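Local coordinates for uncharacterized ATP-binding protein MJECL15 (Methanocaldococcus jannaschii, PDB 3H92), which is of unknown function but probably binds ATP; the domain here belongs to a helix-turn-helix clan, at residues A[11-16]-A[81-86]; A[18-23]-A[63-68]. All blocks are in the same frame, centred on the assembly; numbering follows the deposited sequence.

Overall arrangement
Four segments pair up within a small, mostly helical domain whose helices and three-stranded antiparallel sheet resemble a winged helix. Both contacts start on helix 8-27, where segments 11-16 and 18-23 follow each other almost directly, and the centres of the two interactions lie about 10 Å apart. Along the chain the partners return in reverse order: 63-68, at the end of helix 56-64, joins interaction 2, and 81-86, opening the final helix 82-91, joins interaction 1 after strands 68-71 and 76-79 have passed. The two contacts also touch, with His16 CE1 3.4 Å from Ile67 CD1 and Val84 CG1 3.4 Å from Ile67 O. One N-terminal helix thus packs against both the final helix and the exit from helix 56-64.

Interaction 1. Residues A[11-16]-A[81-86]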
ATOM      1  N   GLU A  11      -0.903  11.481 -10.435  1.00 80.28           N
ATOM      2  CA  GLU A  11       0.565  11.346 -10.425  1.00 79.35           C
ATOM      3  C   GLU A  11       1.175  11.850  -9.116  1.00 77.31           C
ATOM      4  O   GLU A  11       2.312  11.504  -8.799  1.00 77.06           O
ATOM      5  CB  GLU A  11       1.252  11.963 -11.668  1.00 79.99           C
ATOM      6  CG  GLU A  11       1.868  10.885 -12.666  1.00 82.42           C
ATOM      7  CD  GLU A  11       3.316  10.365 -12.286  1.00 85.73           C
ATOM      8  OE1 GLU A  11       4.165  11.197 -11.852  1.00 87.91           O
ATOM      9  OE2 GLU A  11       3.616   9.138 -12.458  1.00 85.34           O
ATOM     10  N   GLU A  12       0.417  12.640  -8.353  1.00 74.96           N
ATOM     11  CA  GLU A  12       0.818  13.020  -6.992  1.00 73.37           C
ATOM     12  C   GLU A  12       0.937  11.754  -6.127  1.00 70.92           C
ATOM     13  O   GLU A  12       1.983  11.483  -5.524  1.00 69.97           O
ATOM     14  CB  GLU A  12      -0.213  13.976  -6.368  1.00 73.82           C
ATOM     15  CG  GLU A  12       0.371  15.219  -5.676  1.00 76.28           C
ATOM     16  CD  GLU A  12       0.260  16.507  -6.531  1.00 79.71           C
ATOM     17  OE1 GLU A  12       1.234  16.827  -7.277  1.00 81.86           O
ATOM     18  OE2 GLU A  12      -0.804  17.197  -6.458  1.00 81.39           O
ATOM     19  N   GLU A  13      -0.158  10.988  -6.093  1.00 68.33           N
ATOM     20  CA  GLU A  13      -0.228   9.724  -5.345  1.00 66.28           C
ATOM     21  C   GLU A  13       0.543   8.599  -6.002  1.00 63.72           C
ATOM     22  O   GLU A  13       0.969   7.666  -5.344  1.00 63.63           O
ATOM     23  CB  GLU A  13      -1.662   9.243  -5.163  1.00 66.19           C
ATOM     24  CG  GLU A  13      -1.813   8.454  -3.868  1.00 67.45           C
ATOM     25  CD  GLU A  13      -1.920   9.355  -2.621  1.00 68.32           C
ATOM     26  OE1 GLU A  13      -2.390  10.501  -2.791  1.00 69.57           O
ATOM     27  OE2 GLU A  13      -1.561   8.923  -1.483  1.00 68.84           O
ATOM     28  N   ARG A  14       0.677   8.675  -7.309  1.00 60.96           N
ATOM     29  CA  ARG A  14       1.590   7.823  -8.017  1.00 58.92           C
ATOM     30  C   ARG A  14       3.045   8.143  -7.634  1.00 56.93           C
ATOM     31  O   ARG A  14       3.838   7.243  -7.402  1.00 56.47           O
ATOM     32  CB  ARG A  14       1.404   8.060  -9.485  1.00 59.23           C
ATOM     33  CG  ARG A  14       1.823   6.964 -10.319  1.00 59.37           C
ATOM     34  CD  ARG A  14       0.654   6.241 -10.874  1.00 60.54           C
ATOM     35  NE  ARG A  14       0.786   6.121 -12.320  1.00 63.25           N
ATOM     36  CZ  ARG A  14       1.841   5.592 -12.953  1.00 67.64           C
ATOM     37  NH1 ARG A  14       1.837   5.514 -14.287  1.00 69.03           N
ATOM     38  NH2 ARG A  14       2.922   5.148 -12.284  1.00 69.76           N
ATOM     39  N   ASN A  15       3.390   9.431  -7.557  1.00 54.73           N
ATOM     40  CA  ASN A  15       4.708   9.828  -7.056  1.00 52.99           C
ATOM     41  C   ASN A  15       4.852   9.539  -5.574  1.00 50.02           C
ATOM     42  O   ASN A  15       5.952   9.261  -5.112  1.00 49.27           O
ATOM     43  CB  ASN A  15       5.048  11.300  -7.352  1.00 53.60           C
ATOM     44  CG  ASN A  15       6.196  11.443  -8.352  1.00 57.31           C
ATOM     45  OD1 ASN A  15       7.350  11.020  -8.097  1.00 60.40           O
ATOM     46  ND2 ASN A  15       5.888  12.042  -9.507  1.00 62.10           N
ATOM     47  N   HIS A  16       3.750   9.601  -4.831  1.00 47.08           N
ATOM     48  CA  HIS A  16       3.777   9.141  -3.442  1.00 45.74           C
ATOM     49  C   HIS A  16       4.153   7.655  -3.335  1.00 43.02           C
ATOM     50  O   HIS A  16       5.050   7.308  -2.609  1.00 41.27           O
ATOM     51  CB  HIS A  16       2.448   9.387  -2.752  1.00 45.93           C
ATOM     52  CG  HIS A  16       2.415   8.930  -1.321  1.00 49.88           C
ATOM     53  ND1 HIS A  16       1.280   8.412  -0.727  1.00 51.84           N
ATOM     54  CD2 HIS A  16       3.379   8.913  -0.362  1.00 53.44           C
ATOM     55  CE1 HIS A  16       1.548   8.086   0.528  1.00 52.43           C
ATOM     56  NE2 HIS A  16       2.813   8.377   0.777  1.00 53.65           N
ATOM     57  N   SER A  81      -7.271   5.835  -0.320  1.00 31.04           N
ATOM     58  CA  SER A  81      -8.191   6.566  -1.189  1.00 30.89           C
ATOM     59  C   SER A  81      -8.226   5.907  -2.516  1.00 30.36           C
ATOM     60  O   SER A  81      -7.374   5.050  -2.811  1.00 30.05           O
ATOM     61  CB  SER A  81      -7.690   7.993  -1.427  1.00 31.53           C
ATOM     62  OG  SER A  81      -6.603   7.946  -2.331  1.00 31.77           O
ATOM     63  N   TYR A  82      -9.172   6.328  -3.338  1.00 29.73           N
ATOM     64  CA  TYR A  82      -9.308   5.778  -4.698  1.00 29.88           C
ATOM     65  C   TYR A  82      -8.124   6.127  -5.536  1.00 29.89           C
ATOM     66  O   TYR A  82      -7.728   5.352  -6.371  1.00 30.77           O
ATOM     67  CB  TYR A  82     -10.546   6.316  -5.398  1.00 30.16           C
ATOM     68  CG  TYR A  82     -11.864   5.943  -4.760  1.00 30.57           C
ATOM     69  CD1 TYR A  82     -11.957   4.955  -3.746  1.00 31.64           C
ATOM     70  CD2 TYR A  82     -13.054   6.551  -5.204  1.00 31.96           C
ATOM     71  CE1 TYR A  82     -13.199   4.614  -3.173  1.00 27.88           C
ATOM     72  CE2 TYR A  82     -14.306   6.213  -4.645  1.00 30.70           C
ATOM     73  CZ  TYR A  82     -14.353   5.243  -3.643  1.00 31.87           C
ATOM     74  OH  TYR A  82     -15.575   4.908  -3.122  1.00 36.90           O
ATOM     75  N   LEU A  83      -7.598   7.336  -5.367  1.00 30.09           N
ATOM     76  CA  LEU A  83      -6.318   7.736  -5.956  1.00 29.73           C
ATOM     77  C   LEU A  83      -5.193   6.756  -5.684  1.00 28.66           C
ATOM     78  O   LEU A  83      -4.423   6.428  -6.589  1.00 28.14           O
ATOM     79  CB  LEU A  83      -5.889   9.075  -5.355  1.00 30.88           C
ATOM     80  CG  LEU A  83      -5.804  10.334  -6.217  1.00 33.00           C
ATOM     81  CD1 LEU A  83      -6.452  11.564  -5.575  1.00 33.98           C
ATOM     82  CD2 LEU A  83      -4.345  10.593  -6.464  1.00 36.28           C
ATOM     83  N   VAL A  84      -5.062   6.340  -4.423  1.00 27.00           N
ATOM     84  CA  VAL A  84      -4.045   5.366  -4.046  1.00 25.87           C
ATOM     85  C   VAL A  84      -4.379   4.073  -4.768  1.00 25.97           C
ATOM     86  O   VAL A  84      -3.525   3.414  -5.416  1.00 25.46           O
ATOM     87  CB  VAL A  84      -4.005   5.114  -2.502  1.00 26.04           C
ATOM     88  CG1 VAL A  84      -3.122   3.933  -2.184  1.00 24.53           C
ATOM     89  CG2 VAL A  84      -3.465   6.323  -1.750  1.00 22.63           C
ATOM     90  N   TRP A  85      -5.633   3.686  -4.701  1.00 25.77           N
ATOM     91  CA  TRP A  85      -5.996   2.441  -5.372  1.00 27.11           C
ATOM     92  C   TRP A  85      -5.683   2.460  -6.851  1.00 26.72           C
ATOM     93  O   TRP A  85      -5.188   1.497  -7.433  1.00 25.77           O
ATOM     94  CB  TRP A  85      -7.461   2.156  -5.214  1.00 28.45           C
ATOM     95  CG  TRP A  85      -7.848   0.802  -5.642  1.00 27.91           C
ATOM     96  CD1 TRP A  85      -7.216  -0.365  -5.381  1.00 31.45           C
ATOM     97  CD2 TRP A  85      -9.019   0.491  -6.312  1.00 30.04           C
ATOM     98  NE1 TRP A  85      -7.944  -1.420  -5.898  1.00 31.29           N
ATOM     99  CE2 TRP A  85      -9.067  -0.896  -6.461  1.00 31.32           C
ATOM    100  CE3 TRP A  85     -10.068   1.263  -6.793  1.00 38.14           C
ATOM    101  CZ2 TRP A  85     -10.100  -1.528  -7.096  1.00 38.91           C
ATOM    102  CZ3 TRP A  85     -11.115   0.640  -7.405  1.00 40.39           C
ATOM    103  CH2 TRP A  85     -11.129  -0.742  -7.564  1.00 40.82           C
ATOM    104  N   ASN A  86      -5.927   3.572  -7.478  1.00 27.43           N
ATOM    105  CA  ASN A  86      -5.627   3.611  -8.877  1.00 28.75           C
ATOM    106  C   ASN A  86      -4.147   3.650  -9.176  1.00 28.48           C
ATOM    107  O   ASN A  86      -3.761   3.205 -10.235  1.00 28.88           O
ATOM    108  CB  ASN A  86      -6.335   4.759  -9.519  1.00 29.59           C
ATOM    109  CG  ASN A  86      -7.855   4.563  -9.549  1.00 34.24           C
ATOM    110  OD1 ASN A  86      -8.604   5.419  -9.053  1.00 42.49           O
ATOM    111  ND2 ASN A  86      -8.324   3.431 -10.129  1.00 37.56           N
TER
HETATM  112  O   HOH W   1      -4.700   9.836  -1.161  1.00 44.82           O
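Glu13 of helix 8-27 lies against Leu83 and Val84 in the first turn of helix 82-91, a helix-helix contact joining the two terminal helices of this winged-helix-like domain. The backbones come close, with Glu13 CA 5.9 Å from Val84 CA. From Glu13, CB points at the other helix and meets Leu83 CD2 at 3.3 Å, the two side chains crossing at about a right angle; the same leucine also reaches Leu10 on helix 8-27. The next atom, CG, moves over to Val84 and stands 3.4 Å from its CG2. There the chain bends (chi2 79°), which lays the carboxylate along the valine instead of sending it straight on, and OE2 ends 3.2 Å from the same Val84 CG2 methyl. Both the methylenes and one carboxylate oxygen thus pack on the second helix, and the polar end has further partners besides. His16, one turn further along, gives its ND1 proton to Glu13 OE2 over 3.0 Å, from 51° out of the carboxylate plane, a His-carboxylate bond that limits how the acid can turn. OE1 weakly accepts from a water 2.9 Å away, and this water is hydrogen-bonded in turn to Ser81 OG. Ser81 is the N-cap of helix 82-91: its OG accepts from Val84 N at 3.1 Å, with an N-H...O angle of 163°.

Interaction 2. Residues A[18-23]-A[63-68]; sequences EELLEK and IKENIL
Leu20, on the inward side of helix 8-27, packs against Glu65 and Ile67 where the chain leaves helix 56-64, an exit built as a Schellman motif. Ile63 supplies one acceptor of that motif, its O receiving Asn66 N at 2.9 Å. Lys64, still helical, extends its side chain beside that of Glu65, and the two charged ends form a long salt bridge, NZ to OE2 3.6 Å. Glu65 is the first residue to leave helical geometry. Its CB faces Leu20 and lies 4.1 Å from CD1, whereas CG is 4.2 Å from the other methyl, CD2; a bend at chi2 (-72°) accompanies the turn of the carboxylate toward the lysine, leaving the aliphatic part for the leucine. Asn66 adopts a positive phi of 55°, the C-prime residue that reverses the chain, and Ile67 N then reaches back to Leu62 O to complete the motif. This reversal aims the Ile67 side chain at the first helix, where it and Leu20 reach toward each other tip to tip, closest at Ile67 CG1 and Leu20 CD1, 3.7 Å. Leu20 sets its CG anti to the backbone N (chi1 -151°), stretching the fork of its methyls across to both partners; it also rests on Phe61 and Leu62 of helix 56-64. Leu68 begins strand 68-71 and turns to Leu62 and Phe43. With CG and both methyls gone, an alanine here would probably open a gap beside Ile67 CG1 and Glu65 CB, leaving the helix exit less firmly packed on helix 8-27. Across the two segments the contact is wholly carbon against carbon: it depends on the fit of apolar surfaces, with the glutamate contributing its methylenes while its carboxylate turns aside to the long ion pair with Lys64.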
ATOM      1  N   GLU A  18       5.422   5.727  -5.791  1.00 36.81           N
ATOM      2  CA  GLU A  18       6.805   5.707  -6.315  1.00 37.31           C
ATOM      3  C   GLU A  18       7.888   6.048  -5.276  1.00 35.34           C
ATOM      4  O   GLU A  18       8.865   5.321  -5.117  1.00 34.92           O
ATOM      5  CB  GLU A  18       6.976   6.693  -7.483  1.00 38.25           C
ATOM      6  CG  GLU A  18       6.325   6.254  -8.797  1.00 44.39           C
ATOM      7  CD  GLU A  18       6.412   7.317  -9.908  1.00 51.38           C
ATOM      8  OE1 GLU A  18       5.357   7.591 -10.567  1.00 54.85           O
ATOM      9  OE2 GLU A  18       7.545   7.864 -10.110  1.00 56.21           O
ATOM     10  N   GLU A  19       7.705   7.158  -4.579  1.00 33.80           N
ATOM     11  CA  GLU A  19       8.688   7.581  -3.608  1.00 33.74           C
ATOM     12  C   GLU A  19       8.811   6.589  -2.467  1.00 33.42           C
ATOM     13  O   GLU A  19       9.928   6.232  -2.048  1.00 34.21           O
ATOM     14  CB  GLU A  19       8.403   8.988  -3.049  1.00 33.24           C
ATOM     15  CG  GLU A  19       9.663   9.523  -2.293  1.00 33.38           C
ATOM     16  CD  GLU A  19       9.603  10.968  -1.804  1.00 33.76           C
ATOM     17  OE1 GLU A  19      10.612  11.373  -1.159  1.00 34.10           O
ATOM     18  OE2 GLU A  19       8.585  11.679  -2.050  1.00 31.27           O
ATOM     19  N   LEU A  20       7.666   6.140  -1.971  1.00 33.32           N
ATOM     20  CA  LEU A  20       7.605   5.177  -0.885  1.00 33.53           C
ATOM     21  C   LEU A  20       8.302   3.898  -1.327  1.00 32.90           C
ATOM     22  O   LEU A  20       9.082   3.313  -0.582  1.00 31.99           O
ATOM     23  CB  LEU A  20       6.141   4.833  -0.548  1.00 34.40           C
ATOM     24  CG  LEU A  20       5.763   4.415   0.886  1.00 36.72           C
ATOM     25  CD1 LEU A  20       4.799   3.256   0.879  1.00 36.38           C
ATOM     26  CD2 LEU A  20       6.993   4.111   1.727  1.00 37.83           C
ATOM     27  N   LEU A  21       8.007   3.463  -2.540  1.00 32.82           N
ATOM     28  CA  LEU A  21       8.623   2.238  -3.019  1.00 34.32           C
ATOM     29  C   LEU A  21      10.171   2.344  -3.130  1.00 35.93           C
ATOM     30  O   LEU A  21      10.889   1.357  -2.798  1.00 35.34           O
ATOM     31  CB  LEU A  21       7.989   1.787  -4.339  1.00 34.26           C
ATOM     32  CG  LEU A  21       6.616   1.086  -4.234  1.00 34.07           C
ATOM     33  CD1 LEU A  21       6.076   0.786  -5.603  1.00 33.45           C
ATOM     34  CD2 LEU A  21       6.712  -0.175  -3.419  1.00 29.86           C
ATOM     35  N   GLU A  22      10.681   3.522  -3.555  1.00 37.23           N
ATOM     36  CA  GLU A  22      12.148   3.780  -3.595  1.00 38.27           C
ATOM     37  C   GLU A  22      12.744   3.692  -2.176  1.00 38.38           C
ATOM     38  O   GLU A  22      13.751   3.009  -1.950  1.00 36.77           O
ATOM     39  CB  GLU A  22      12.525   5.133  -4.241  1.00 38.61           C
ATOM     40  CG  GLU A  22      13.997   5.550  -3.897  1.00 41.52           C
ATOM     41  CD  GLU A  22      14.375   7.048  -4.125  1.00 43.81           C
ATOM     42  OE1 GLU A  22      14.960   7.674  -3.176  1.00 42.54           O
ATOM     43  OE2 GLU A  22      14.121   7.563  -5.247  1.00 44.40           O
ATOM     44  N   LYS A  23      12.082   4.359  -1.232  1.00 38.57           N
ATOM     45  CA  LYS A  23      12.516   4.345   0.151  1.00 38.76           C
ATOM     46  C   LYS A  23      12.619   2.908   0.664  1.00 38.34           C
ATOM     47  O   LYS A  23      13.581   2.537   1.337  1.00 36.38           O
ATOM     48  CB  LYS A  23      11.546   5.201   1.002  1.00 39.25           C
ATOM     49  CG  LYS A  23      11.843   6.726   1.001  1.00 41.63           C
ATOM     50  CD  LYS A  23      13.343   7.005   1.414  1.00 46.04           C
ATOM     51  CE  LYS A  23      13.645   8.438   2.015  1.00 47.48           C
ATOM     52  NZ  LYS A  23      14.757   8.466   3.044  1.00 47.04           N
ATOM     53  N   ILE A  63       0.175   1.529   6.593  1.00 30.99           N
ATOM     54  CA  ILE A  63      -0.803   2.369   7.263  1.00 31.46           C
ATOM     55  C   ILE A  63      -0.114   3.665   7.667  1.00 32.50           C
ATOM     56  O   ILE A  63      -0.620   4.764   7.390  1.00 32.39           O
ATOM     57  CB  ILE A  63      -1.371   1.642   8.548  1.00 31.77           C
ATOM     58  CG1 ILE A  63      -2.407   0.579   8.180  1.00 31.32           C
ATOM     59  CG2 ILE A  63      -1.985   2.638   9.590  1.00 31.03           C
ATOM     60  CD1 ILE A  63      -2.741  -0.352   9.280  1.00 26.98           C
ATOM     61  N   LYS A  64       1.017   3.533   8.375  1.00 33.46           N
ATOM     62  CA  LYS A  64       1.826   4.676   8.791  1.00 34.83           C
ATOM     63  C   LYS A  64       2.129   5.599   7.597  1.00 34.63           C
ATOM     64  O   LYS A  64       2.114   6.804   7.718  1.00 35.51           O
ATOM     65  CB  LYS A  64       3.110   4.189   9.490  1.00 35.61           C
ATOM     66  CG  LYS A  64       4.333   5.154   9.494  1.00 40.04           C
ATOM     67  CD  LYS A  64       5.752   4.454   9.894  1.00 45.51           C
ATOM     68  CE  LYS A  64       6.942   4.648   8.837  1.00 46.29           C
ATOM     69  NZ  LYS A  64       8.377   4.415   9.298  1.00 49.37           N
ATOM     70  N   GLU A  65       2.355   5.024   6.442  1.00 34.03           N
ATOM     71  CA  GLU A  65       2.745   5.770   5.276  1.00 34.18           C
ATOM     72  C   GLU A  65       1.581   6.170   4.404  1.00 33.55           C
ATOM     73  O   GLU A  65       1.745   6.560   3.265  1.00 33.32           O
ATOM     74  CB  GLU A  65       3.714   4.909   4.496  1.00 34.35           C
ATOM     75  CG  GLU A  65       4.941   4.609   5.306  1.00 36.67           C
ATOM     76  CD  GLU A  65       5.851   5.836   5.471  1.00 42.35           C
ATOM     77  OE1 GLU A  65       5.627   6.914   4.823  1.00 45.58           O
ATOM     78  OE2 GLU A  65       6.810   5.718   6.275  1.00 46.35           O
ATOM     79  N   ASN A  66       0.396   6.089   4.969  1.00 33.74           N
ATOM     80  CA  ASN A  66      -0.871   6.515   4.325  1.00 33.39           C
ATOM     81  C   ASN A  66      -1.205   5.920   2.978  1.00 31.67           C
ATOM     82  O   ASN A  66      -1.816   6.572   2.130  1.00 32.28           O
ATOM     83  CB  ASN A  66      -0.973   8.044   4.260  1.00 34.40           C
ATOM     84  CG  ASN A  66      -0.970   8.685   5.637  1.00 35.77           C
ATOM     85  OD1 ASN A  66      -0.121   9.542   5.922  1.00 41.21           O
ATOM     86  ND2 ASN A  66      -1.877   8.251   6.508  1.00 36.79           N
ATOM     87  N   ILE A  67      -0.878   4.648   2.821  1.00 30.71           N
ATOM     88  CA  ILE A  67      -1.204   3.913   1.596  1.00 29.25           C
ATOM     89  C   ILE A  67      -2.466   3.092   1.887  1.00 29.26           C
ATOM     90  O   ILE A  67      -3.362   2.987   1.036  1.00 27.04           O
ATOM     91  CB  ILE A  67      -0.041   3.037   1.188  1.00 28.18           C
ATOM     92  CG1 ILE A  67       1.190   3.882   0.851  1.00 28.11           C
ATOM     93  CG2 ILE A  67      -0.388   2.109   0.003  1.00 26.44           C
ATOM     94  CD1 ILE A  67       1.020   4.872  -0.371  1.00 22.39           C
ATOM     95  N   LEU A  68      -2.524   2.517   3.094  1.00 29.67           N
ATOM     96  CA  LEU A  68      -3.654   1.656   3.446  1.00 30.10           C
ATOM     97  C   LEU A  68      -4.386   2.229   4.633  1.00 30.65           C
ATOM     98  O   LEU A  68      -3.774   2.857   5.486  1.00 30.07           O
ATOM     99  CB  LEU A  68      -3.203   0.272   3.788  1.00 29.45           C
ATOM    100  CG  LEU A  68      -2.569  -0.580   2.677  1.00 30.75           C
ATOM    101  CD1 LEU A  68      -2.254  -1.953   3.221  1.00 26.21           C
ATOM    102  CD2 LEU A  68      -3.461  -0.730   1.430  1.00 30.55           C
TER